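Local atomic coordinates of plasmodesmata-located protein 5 (PDB entry 6GRE), a protein that restricts cell-to-cell trafficking through plasmodesmata by regulating callose deposition in response to salicylic acid, and supports innate immunity and systemic acquired resistance in Arabidopsis. Residues I9-S14 against G96-E101; P15-P20 against L89-Y94; T26-L31 against V58-I63; G114-T119 against G170-S175. All blocks are in the same frame, centred on the assembly; numbering follows the deposited sequence.

Contact 1 (I9-S14 against G96-E101); sequences IYAVCS and GFLQME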
# COMPACT_ATOMS: atom_id res chain seq x y z
N ILE A 9 -9.18 2.04 -2.47
CA ILE A 9 -9.38 2.25 -1.05
C ILE A 9 -9.14 3.72 -0.69
O ILE A 9 -9.96 4.31 -0.03
CB ILE A 9 -8.48 1.31 -0.23
CG1 ILE A 9 -8.79 -0.14 -0.60
CG2 ILE A 9 -8.60 1.56 1.27
CD1 ILE A 9 -7.94 -1.17 0.10
N TYR A 10 -8.01 4.29 -1.12
CA TYR A 10 -7.78 5.70 -0.92
C TYR A 10 -6.81 6.18 -1.99
O TYR A 10 -6.09 5.39 -2.60
CB TYR A 10 -7.25 6.03 0.48
CG TYR A 10 -5.90 5.44 0.82
CD1 TYR A 10 -4.75 6.01 0.32
CD2 TYR A 10 -5.80 4.31 1.59
CE1 TYR A 10 -3.50 5.49 0.62
CE2 TYR A 10 -4.56 3.80 1.95
CZ TYR A 10 -3.41 4.39 1.46
OH TYR A 10 -2.18 3.87 1.77
N ALA A 11 -6.89 7.48 -2.24
CA ALA A 11 -5.98 8.21 -3.08
C ALA A 11 -5.47 9.43 -2.30
O ALA A 11 -6.23 10.17 -1.67
CB ALA A 11 -6.66 8.62 -4.37
N VAL A 12 -4.16 9.64 -2.30
CA VAL A 12 -3.59 10.84 -1.76
C VAL A 12 -2.90 11.59 -2.91
O VAL A 12 -2.02 11.01 -3.56
CB VAL A 12 -2.56 10.53 -0.66
CG1 VAL A 12 -2.05 11.82 -0.03
CG2 VAL A 12 -3.12 9.57 0.36
N CYS A 13 -3.26 12.88 -3.07
CA CYS A 13 -2.84 13.73 -4.21
C CYS A 13 -2.34 15.07 -3.65
O CYS A 13 -3.07 15.73 -2.93
CB CYS A 13 -4.00 13.96 -5.17
SG CYS A 13 -4.96 12.48 -5.59
N SER A 14 -1.10 15.46 -3.97
CA SER A 14 -0.52 16.72 -3.43
C SER A 14 -1.30 17.93 -3.92
O SER A 14 -1.75 17.95 -5.06
CB SER A 14 0.94 16.86 -3.81
OG SER A 14 1.10 16.89 -5.23
N GLY A 96 1.23 11.39 -6.02
CA GLY A 96 0.03 10.61 -6.08
C GLY A 96 0.29 9.25 -5.46
O GLY A 96 1.34 8.64 -5.68
N PHE A 97 -0.68 8.78 -4.68
CA PHE A 97 -0.62 7.52 -3.96
C PHE A 97 -2.01 6.88 -4.07
O PHE A 97 -2.94 7.46 -3.50
CB PHE A 97 -0.17 7.81 -2.52
CG PHE A 97 0.06 6.62 -1.61
CD1 PHE A 97 0.05 5.32 -2.09
CD2 PHE A 97 0.34 6.81 -0.26
CE1 PHE A 97 0.25 4.23 -1.25
CE2 PHE A 97 0.54 5.72 0.57
CZ PHE A 97 0.53 4.44 0.07
N LEU A 98 -2.12 5.75 -4.75
CA LEU A 98 -3.38 5.06 -4.88
C LEU A 98 -3.23 3.65 -4.31
O LEU A 98 -2.37 2.90 -4.75
CB LEU A 98 -3.79 5.04 -6.35
CG LEU A 98 -5.20 4.55 -6.63
CD1 LEU A 98 -6.23 5.53 -6.13
CD2 LEU A 98 -5.39 4.33 -8.12
N GLN A 99 -4.07 3.34 -3.31
CA GLN A 99 -4.09 2.06 -2.67
C GLN A 99 -5.38 1.36 -3.08
O GLN A 99 -6.45 1.91 -2.91
CB GLN A 99 -4.08 2.19 -1.16
CG GLN A 99 -4.10 0.86 -0.43
CD GLN A 99 -2.77 0.15 -0.47
OE1 GLN A 99 -1.78 0.69 0.02
NE2 GLN A 99 -2.74 -1.04 -1.05
N MET A 100 -5.22 0.17 -3.63
CA MET A 100 -6.29 -0.78 -3.92
C MET A 100 -6.14 -1.98 -2.97
O MET A 100 -5.15 -2.10 -2.27
CB MET A 100 -6.20 -1.25 -5.37
CG MET A 100 -6.58 -0.14 -6.30
SD MET A 100 -6.28 -0.47 -8.03
CE MET A 100 -7.44 -1.79 -8.34
N GLU A 101 -7.13 -2.86 -2.97
CA GLU A 101 -7.07 -4.02 -2.13
C GLU A 101 -5.79 -4.82 -2.42
O GLU A 101 -5.10 -5.23 -1.48
CB GLU A 101 -8.32 -4.87 -2.36
CG GLU A 101 -8.45 -6.03 -1.41
CD GLU A 101 -8.84 -5.73 0.03
OE1 GLU A 101 -9.06 -4.54 0.39
OE2 GLU A 101 -8.96 -6.70 0.80

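Contact 2 (P15-P20 against L89-Y94); sequences PAKFSP and LCSNSY. With NAG (2-acetamido-2-deoxy-beta-D-glucopyranose), chain C.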
# COMPACT_ATOMS: atom_id res chain seq x y z
N PRO A 15 -1.53 18.96 -3.07
CA PRO A 15 -1.99 20.27 -3.54
C PRO A 15 -1.16 20.85 -4.69
O PRO A 15 -1.72 21.40 -5.62
CB PRO A 15 -1.84 21.16 -2.30
CG PRO A 15 -2.08 20.21 -1.15
CD PRO A 15 -1.46 18.89 -1.60
N ALA A 16 0.16 20.70 -4.60
CA ALA A 16 1.08 21.22 -5.62
C ALA A 16 0.90 20.45 -6.93
O ALA A 16 0.88 19.21 -6.92
CB ALA A 16 2.50 21.15 -5.13
N LYS A 17 0.79 21.20 -8.03
CA LYS A 17 0.54 20.67 -9.38
C LYS A 17 1.71 21.00 -10.31
O LYS A 17 2.35 22.05 -10.18
CB LYS A 17 -0.73 21.25 -10.01
CG LYS A 17 -1.99 21.22 -9.15
CD LYS A 17 -2.28 19.86 -8.54
CE LYS A 17 -3.57 19.84 -7.76
NZ LYS A 17 -4.74 19.70 -8.65
N PHE A 18 1.96 20.10 -11.26
CA PHE A 18 2.94 20.29 -12.31
C PHE A 18 2.25 21.02 -13.46
O PHE A 18 1.02 21.09 -13.47
CB PHE A 18 3.55 18.97 -12.78
CG PHE A 18 2.55 17.90 -13.15
CD1 PHE A 18 1.83 17.99 -14.32
CD2 PHE A 18 2.36 16.80 -12.34
CE1 PHE A 18 0.93 17.00 -14.68
CE2 PHE A 18 1.47 15.80 -12.70
CZ PHE A 18 0.75 15.90 -13.87
N SER A 19 3.04 21.56 -14.40
CA SER A 19 2.47 22.37 -15.47
C SER A 19 2.05 21.48 -16.62
O SER A 19 2.64 20.43 -16.85
CB SER A 19 3.42 23.46 -15.91
OG SER A 19 4.76 23.00 -15.93
N PRO A 20 1.01 21.89 -17.39
CA PRO A 20 0.50 21.10 -18.51
C PRO A 20 1.55 20.83 -19.59
O PRO A 20 2.25 21.76 -20.04
CB PRO A 20 -0.62 21.97 -19.09
CG PRO A 20 -0.29 23.37 -18.62
CD PRO A 20 0.31 23.17 -17.24
N LEU A 89 -8.10 10.78 -10.39
CA LEU A 89 -8.23 11.21 -9.01
C LEU A 89 -7.20 12.31 -8.67
O LEU A 89 -7.53 13.28 -7.99
CB LEU A 89 -8.03 9.98 -8.12
CG LEU A 89 -9.16 8.95 -8.24
CD1 LEU A 89 -8.75 7.62 -7.61
CD2 LEU A 89 -10.43 9.48 -7.61
N CYS A 90 -5.95 12.11 -9.10
CA CYS A 90 -4.86 13.00 -8.70
C CYS A 90 -4.53 14.03 -9.79
O CYS A 90 -3.80 14.97 -9.52
CB CYS A 90 -3.62 12.20 -8.33
SG CYS A 90 -3.77 11.31 -6.75
N SER A 91 -5.08 13.83 -11.00
CA SER A 91 -4.84 14.68 -12.18
C SER A 91 -3.39 15.21 -12.20
O SER A 91 -2.43 14.43 -12.43
CB SER A 91 -5.87 15.79 -12.25
OG SER A 91 -5.76 16.67 -11.15
N ASN A 92 -3.20 16.51 -11.96
CA ASN A 92 -1.89 17.10 -12.21
C ASN A 92 -1.07 17.30 -10.92
O ASN A 92 -0.15 18.09 -10.91
CB ASN A 92 -2.04 18.41 -13.00
CG ASN A 92 -2.87 19.45 -12.30
OD1 ASN A 92 -3.53 19.16 -11.30
ND2 ASN A 92 -2.84 20.68 -12.80
N SER A 93 -1.35 16.49 -9.88
CA SER A 93 -0.55 16.51 -8.66
C SER A 93 0.86 15.98 -8.93
O SER A 93 1.01 14.98 -9.60
CB SER A 93 -1.20 15.69 -7.58
OG SER A 93 -2.35 16.34 -7.07
N TYR A 94 1.87 16.63 -8.34
CA TYR A 94 3.22 16.11 -8.37
C TYR A 94 3.28 14.76 -7.65
O TYR A 94 3.98 13.86 -8.10
CB TYR A 94 4.22 17.04 -7.67
CG TYR A 94 4.73 18.16 -8.53
CD1 TYR A 94 5.64 17.92 -9.55
CD2 TYR A 94 4.36 19.47 -8.28
CE1 TYR A 94 6.13 18.95 -10.34
CE2 TYR A 94 4.85 20.51 -9.06
CZ TYR A 94 5.72 20.24 -10.09
OH TYR A 94 6.20 21.28 -10.85
C1 NAG C . 8.54 19.20 -5.71
C2 NAG C . 9.84 19.99 -5.63
C3 NAG C . 9.74 21.08 -4.58
C4 NAG C . 8.54 21.95 -4.88
C5 NAG C . 7.27 21.13 -5.11
C6 NAG C . 6.15 21.98 -5.69
C7 NAG C . 11.85 18.72 -6.17
C8 NAG C . 12.96 17.87 -5.66
N2 NAG C . 10.97 19.15 -5.28
O3 NAG C . 10.95 21.84 -4.62
O4 NAG C . 8.34 22.87 -3.80
O5 NAG C . 7.48 20.07 -6.05
O6 NAG C . 6.56 22.53 -6.96
O7 NAG C . 11.75 19.00 -7.37
O HOH W 1 -4.83 16.97 -8.02
O HOH W 2 6.27 21.22 -13.62

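Contact 3 (T26-L31 against V58-I63); sequences TNLNSL and VTVYGI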
# COMPACT_ATOMS: atom_id res chain seq x y z
N THR A 26 5.10 14.31 -18.60
CA THR A 26 5.48 13.33 -19.57
C THR A 26 6.25 12.18 -18.89
O THR A 26 6.04 11.02 -19.19
CB THR A 26 6.34 13.96 -20.68
OG1 THR A 26 5.53 14.99 -21.23
CG2 THR A 26 6.77 12.96 -21.72
N ASN A 27 7.16 12.53 -17.98
CA ASN A 27 7.95 11.52 -17.27
C ASN A 27 7.05 10.65 -16.36
O ASN A 27 7.26 9.45 -16.27
CB ASN A 27 9.11 12.18 -16.51
CG ASN A 27 10.19 12.68 -17.46
OD1 ASN A 27 10.33 12.18 -18.57
ND2 ASN A 27 11.00 13.60 -16.98
N LEU A 28 6.08 11.29 -15.73
CA LEU A 28 5.09 10.57 -14.88
C LEU A 28 4.36 9.53 -15.72
O LEU A 28 4.22 8.36 -15.33
CB LEU A 28 4.13 11.58 -14.26
CG LEU A 28 2.95 10.99 -13.50
CD1 LEU A 28 3.43 10.01 -12.42
CD2 LEU A 28 2.09 12.08 -12.90
N ASN A 29 3.86 9.93 -16.89
CA ASN A 29 3.12 9.01 -17.72
C ASN A 29 4.01 7.86 -18.16
O ASN A 29 3.57 6.70 -18.19
CB ASN A 29 2.42 9.70 -18.89
CG ASN A 29 1.29 10.58 -18.43
OD1 ASN A 29 0.63 10.26 -17.44
ND2 ASN A 29 1.04 11.69 -19.11
N SER A 30 5.28 8.15 -18.46
CA SER A 30 6.23 7.10 -18.80
C SER A 30 6.46 6.18 -17.59
O SER A 30 6.54 4.98 -17.76
CB SER A 30 7.55 7.64 -19.29
OG SER A 30 7.36 8.64 -20.27
N LEU A 31 6.60 6.78 -16.40
CA LEU A 31 6.81 6.00 -15.16
C LEU A 31 5.67 5.00 -14.98
O LEU A 31 5.90 3.80 -14.72
CB LEU A 31 6.88 6.95 -13.96
CG LEU A 31 6.83 6.25 -12.59
CD1 LEU A 31 8.16 5.59 -12.32
CD2 LEU A 31 6.49 7.22 -11.48
N VAL A 58 11.73 17.96 -13.23
CA VAL A 58 11.01 17.04 -14.14
C VAL A 58 11.16 15.57 -13.70
O VAL A 58 10.50 14.69 -14.25
CB VAL A 58 11.52 17.19 -15.59
CG1 VAL A 58 11.29 18.60 -16.13
CG2 VAL A 58 12.95 16.77 -15.72
N THR A 59 12.07 15.30 -12.77
CA THR A 59 12.36 13.92 -12.38
C THR A 59 11.23 13.38 -11.49
O THR A 59 10.83 14.05 -10.55
CB THR A 59 13.72 13.83 -11.66
OG1 THR A 59 14.73 14.17 -12.62
CG2 THR A 59 14.02 12.45 -11.14
N VAL A 60 10.79 12.17 -11.81
CA VAL A 60 9.70 11.48 -11.08
C VAL A 60 10.27 10.20 -10.47
O VAL A 60 11.01 9.50 -11.08
CB VAL A 60 8.50 11.08 -11.97
CG1 VAL A 60 7.27 10.84 -11.09
CG2 VAL A 60 8.23 12.07 -13.09
N TYR A 61 9.82 9.90 -9.26
CA TYR A 61 10.20 8.73 -8.51
C TYR A 61 8.93 7.96 -8.17
O TYR A 61 7.96 8.55 -7.73
CB TYR A 61 10.91 9.12 -7.21
CG TYR A 61 12.13 9.99 -7.40
CD1 TYR A 61 11.99 11.36 -7.53
CD2 TYR A 61 13.40 9.45 -7.43
CE1 TYR A 61 13.10 12.18 -7.71
CE2 TYR A 61 14.52 10.25 -7.60
CZ TYR A 61 14.36 11.62 -7.74
OH TYR A 61 15.46 12.41 -7.93
N GLY A 62 8.98 6.64 -8.32
CA GLY A 62 7.79 5.89 -7.99
C GLY A 62 8.05 4.45 -7.67
O GLY A 62 9.12 3.88 -7.95
N ILE A 63 7.01 3.84 -7.09
CA ILE A 63 6.97 2.41 -6.89
C ILE A 63 5.58 1.89 -7.26
O ILE A 63 4.59 2.64 -7.24
CB ILE A 63 7.29 2.03 -5.42
CG1 ILE A 63 6.19 2.50 -4.46
CG2 ILE A 63 8.65 2.53 -5.00
CD1 ILE A 63 6.26 1.91 -3.07

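Contact 4 (G114-T119 against G170-S175); sequences GVQDKT and GDLSTS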
# COMPACT_ATOMS: atom_id res chain seq x y z
N GLY A 114 12.95 4.09 1.34
CA GLY A 114 13.57 3.88 2.62
C GLY A 114 13.29 4.97 3.65
O GLY A 114 13.90 5.00 4.71
N VAL A 115 12.33 5.87 3.35
CA VAL A 115 11.91 6.87 4.30
C VAL A 115 10.74 6.30 5.10
O VAL A 115 9.66 6.05 4.55
CB VAL A 115 11.54 8.19 3.61
CG1 VAL A 115 11.10 9.24 4.61
CG2 VAL A 115 12.70 8.70 2.76
N GLN A 116 10.94 6.13 6.38
CA GLN A 116 9.88 5.64 7.28
C GLN A 116 8.74 6.66 7.31
O GLN A 116 8.97 7.89 7.29
CB GLN A 116 10.42 5.43 8.70
CG GLN A 116 9.41 4.90 9.70
CD GLN A 116 8.78 3.59 9.29
OE1 GLN A 116 7.87 3.55 8.46
NE2 GLN A 116 9.24 2.52 9.90
N ASP A 117 7.50 6.17 7.40
CA ASP A 117 6.37 7.07 7.60
C ASP A 117 5.22 6.23 8.14
O ASP A 117 4.65 5.43 7.41
CB ASP A 117 5.99 7.77 6.31
CG ASP A 117 4.97 8.86 6.50
OD1 ASP A 117 4.36 8.93 7.58
OD2 ASP A 117 4.81 9.62 5.52
N LYS A 118 4.99 6.40 9.43
CA LYS A 118 4.00 5.64 10.18
C LYS A 118 2.71 6.44 10.35
O LYS A 118 1.86 6.05 11.14
CB LYS A 118 4.60 5.23 11.53
CG LYS A 118 5.80 4.31 11.40
CD LYS A 118 6.28 3.75 12.70
CE LYS A 118 6.83 4.81 13.62
NZ LYS A 118 7.16 4.23 14.94
N THR A 119 2.60 7.58 9.67
CA THR A 119 1.41 8.43 9.85
C THR A 119 0.16 7.69 9.37
O THR A 119 0.17 6.98 8.35
CB THR A 119 1.53 9.79 9.17
OG1 THR A 119 1.68 9.66 7.77
CG2 THR A 119 2.68 10.61 9.68
N GLY A 170 7.59 -1.91 -0.08
CA GLY A 170 8.76 -2.75 -0.41
C GLY A 170 10.07 -2.04 -0.22
O GLY A 170 11.10 -2.71 -0.22
N ASP A 171 10.06 -0.71 -0.06
CA ASP A 171 11.28 0.07 0.09
C ASP A 171 11.76 0.11 1.54
O ASP A 171 12.89 0.57 1.78
CB ASP A 171 11.08 1.50 -0.39
CG ASP A 171 10.03 2.22 0.41
OD1 ASP A 171 8.85 1.75 0.35
OD2 ASP A 171 10.37 3.17 1.14
N LEU A 172 10.94 -0.32 2.51
CA LEU A 172 11.31 -0.28 3.91
C LEU A 172 12.30 -1.41 4.20
O LEU A 172 12.17 -2.50 3.67
CB LEU A 172 10.11 -0.46 4.83
CG LEU A 172 9.06 0.65 4.82
CD1 LEU A 172 8.10 0.47 5.99
CD2 LEU A 172 9.70 2.01 4.87
N SER A 173 13.22 -1.12 5.13
CA SER A 173 14.11 -2.15 5.65
C SER A 173 13.32 -3.12 6.52
O SER A 173 12.19 -2.87 6.92
CB SER A 173 15.22 -1.56 6.45
OG SER A 173 14.73 -1.04 7.66
N THR A 174 13.96 -4.23 6.89
CA THR A 174 13.34 -5.18 7.80
C THR A 174 12.88 -4.49 9.09
O THR A 174 11.73 -4.69 9.55
CB THR A 174 14.28 -6.34 8.15
OG1 THR A 174 14.65 -6.89 6.89
CG2 THR A 174 13.62 -7.39 9.00
N SER A 175 13.75 -3.70 9.70
CA SER A 175 13.49 -3.01 10.92
C SER A 175 12.35 -1.99 10.74
O SER A 175 11.47 -1.86 11.57
CB SER A 175 14.75 -2.34 11.42
OG SER A 175 14.45 -1.54 12.55

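Contact 1 (I9-S14 against G96-E101)
With CG set between its backbone N and carbonyl carbon (chi1 63°), Tyr10 lays its ring across the neighbouring strand, while Phe97 has CG anti to N (chi1 -176°) and stands on the same sheet face. The edge of Tyr10 therefore meets the face of Phe97, a T-shaped pair with planes 85° apart and Tyr10 OH 3.2 Å from Phe97 CZ. Gln99 comes over a face of the Tyr10 ring, its CB 3.5 Å from Tyr10 CZ in a CH-pi contact. On the other sheet face Ala11 CB touches Leu98 CD1 at 3.6 Å.

Between antiparallel strands 10-13 and 96-99, Val12 N donates to Phe97 O at 2.8 Å, and Phe97 N returns a bond to Val12 O. Opposite Gln99 the pairing slips into a classic beta bulge, Ile9 and Tyr10 both facing it: Gln99 O accepts from Ile9 N at 2.8 Å and only weakly from Tyr10 N. An almost straight bond from NE2 to Met100 O (2.9 Å) fixes the rotation of the Gln99 amide.

Arg106 makes a cation-pi contact with Phe97. The chemistry implies an edge strand fixed by backbone bonds to 96-99; the ring pair that the two strands share meets Ile121 of the second module.

Contact 2 (P15-P20 against L89-Y94)
Lys17 and Ser93 form a single backbone bridge, their CA atoms 4.4 Å apart, where the loop after strand 10-13 crosses the turn that ends helix 72-90. Ser91 leaves the helix with positive phi (35°), and a type II' turn from Cys90 to Ser93 presents the next backbone groups to the loop. Tyr94 N donates to Ala16 O at 3.1 Å, and Phe18 N to Asn92 O at 2.9 Å.

The Phe18 ring lies over that same carbonyl, so Asn92 O receives an N-H from the residue whose ring it faces. Asn92 CB adds a CH-pi contact on the ring, 3.7 Å from Phe18 CE1. Phe18 CG sits between the backbone N and carbonyl carbon (chi1 52°), which turns the ring edge toward the face of Tyr94, with planes at 79°. Phe18 CB also presses on that face, 3.6 Å from Tyr94 CE1. Lys17, bent at chi2 and chi4, runs across Asn92 at about a right angle, and its NZ hydrogen-bonds Asn92 OD1 at 3.0 Å, in the carbonyl plane. A water accepts from Lys17 NZ and donates to Cys90 O. Ser93 OG is hydrogen-bonded to Ser14 O, and Cys90 is in a disulfide with Cys13.

The contact mixes apolar and polar grips: buried Phe18 packs between the turn and helix 23-38, the lysine ammonium is held by an amide oxygen and a water, and the opposite face of Tyr94 borders the N-acetylglucosamine, with O5 above its rim and O6 3.4 Å from Tyr94 CE2.

Contact 3 (T26-L31 against V58-I63)
Val60 projects from strand 60-63 into helix 26-31, and its two methyls reach different parts of the helix. Two conformers of Val60 are modelled, and the distances given here hold for one of them. In it CG1, anti to the backbone N (chi1 -160°), lies 3.7 Å from Leu31 CD2 and 4.1 Å from Leu28 CD1. CG2 points instead at the helix backbone, 3.5 Å from Leu28 N and equally near Asn27 CB. The same leucine methyl, Leu31 CD2, passes over Gly62 at 4.0 Å from its CA. Leu28 and Leu31 both reach further, to Tyr107 of strand 103-108, and Leu31 also touches Phe47 of strand 44-49, which places this side in the hydrophobic layer between helix and sheet.

Toward the start of the strand the packing gives way to a polar link. Asn27 ND2 donates to Val58 O at 3.0 Å with an N-H...O angle of 178°, the oxygen lying in the plane of the amide but the donor well above the plane of the carbonyl. Only 274 Å² is buried in all, and the outward helix face, with Thr26 and Asn29, is exposed to solvent.

The segment axes approach to 8.6 Å and run 22° apart. A helix laid along an antiparallel sheet in this way, through its leucines, belongs to the alpha+beta fold of the DUF26 (Gnk2-like) module.

Contact 4 (G114-T119 against G170-S175)
Asp171 accepts the backbone N-H of Gly114 on OD2, at 2.7 Å, tying the loop 114-119, between strands 103-108 and 120-125 in the second Gnk2-homologous (DUF26) region, to the turn before helix 174-192. The bond uses the anti lone pair of OD2, the one pointing away from OD1, and its N-H...O angle is 148°. Asp171 CG lies between the backbone N and carbonyl carbon (chi1 62°), which carries the carboxylate toward Gly114. Beside it Leu172 lays its methyls near two oxygens, at van der Waals distance: CD2 comes to 4.1 Å from Val115 O, and CD1 to 4.0 Å from Gln116 OE1, the Leu172 and Gln116 side chains crossing at about a right angle.

In the second shell, Lys204 makes a salt bridge to Asp171 OD2 and a hydrogen bond to Val115 O, so one ammonium joins both segments; its charge probably favours the ionised carboxylate. Ser169 OG bonds the other oxygen, OD1, while an N-acetylglucosamine touches Asp171. Gln176 extends the link from the helix, through NE2 to Gly114 O and through its own O to Gln116 NE2. Ser173 is the N-cap of the helix.

Further along the loop, Gln116 OE1 takes the N-H of Asp117. Asp117 then forms an Asx turn and lines the pocket of a bound 2-(2-ethoxyethoxy)ethanol: its OD1 accepts Thr119 N at 3.0 Å and Thr119 OG1 at 2.8 Å, both from the same face of the carboxylate plane.

Contacts 1, 2 and 3 belong to the first Gnk2-homologous region and contact 4 to the second. All four are partly buried, but contact 1 is nearest the chain centre (about 8 Å, centre to centre) and contact 2 lies far out, at about 21 Å. Contacts 1 and 3 reach the same five-stranded sheet, one through an edge strand and the other through helix 23-38. Contact 2 continues contact 1 directly, and its Phe18 packs on Leu28 of contact 3. Chemistry follows place. Aliphatic packing dominates contact 3, backbone bonds and rings contact 1; contact 2, near a glycan, mixes aromatic and polar groups. Contact 4 is smallest, rests on a carboxylate that Lys204 also meets, and touches contact 3 through Ile63 and Asp171.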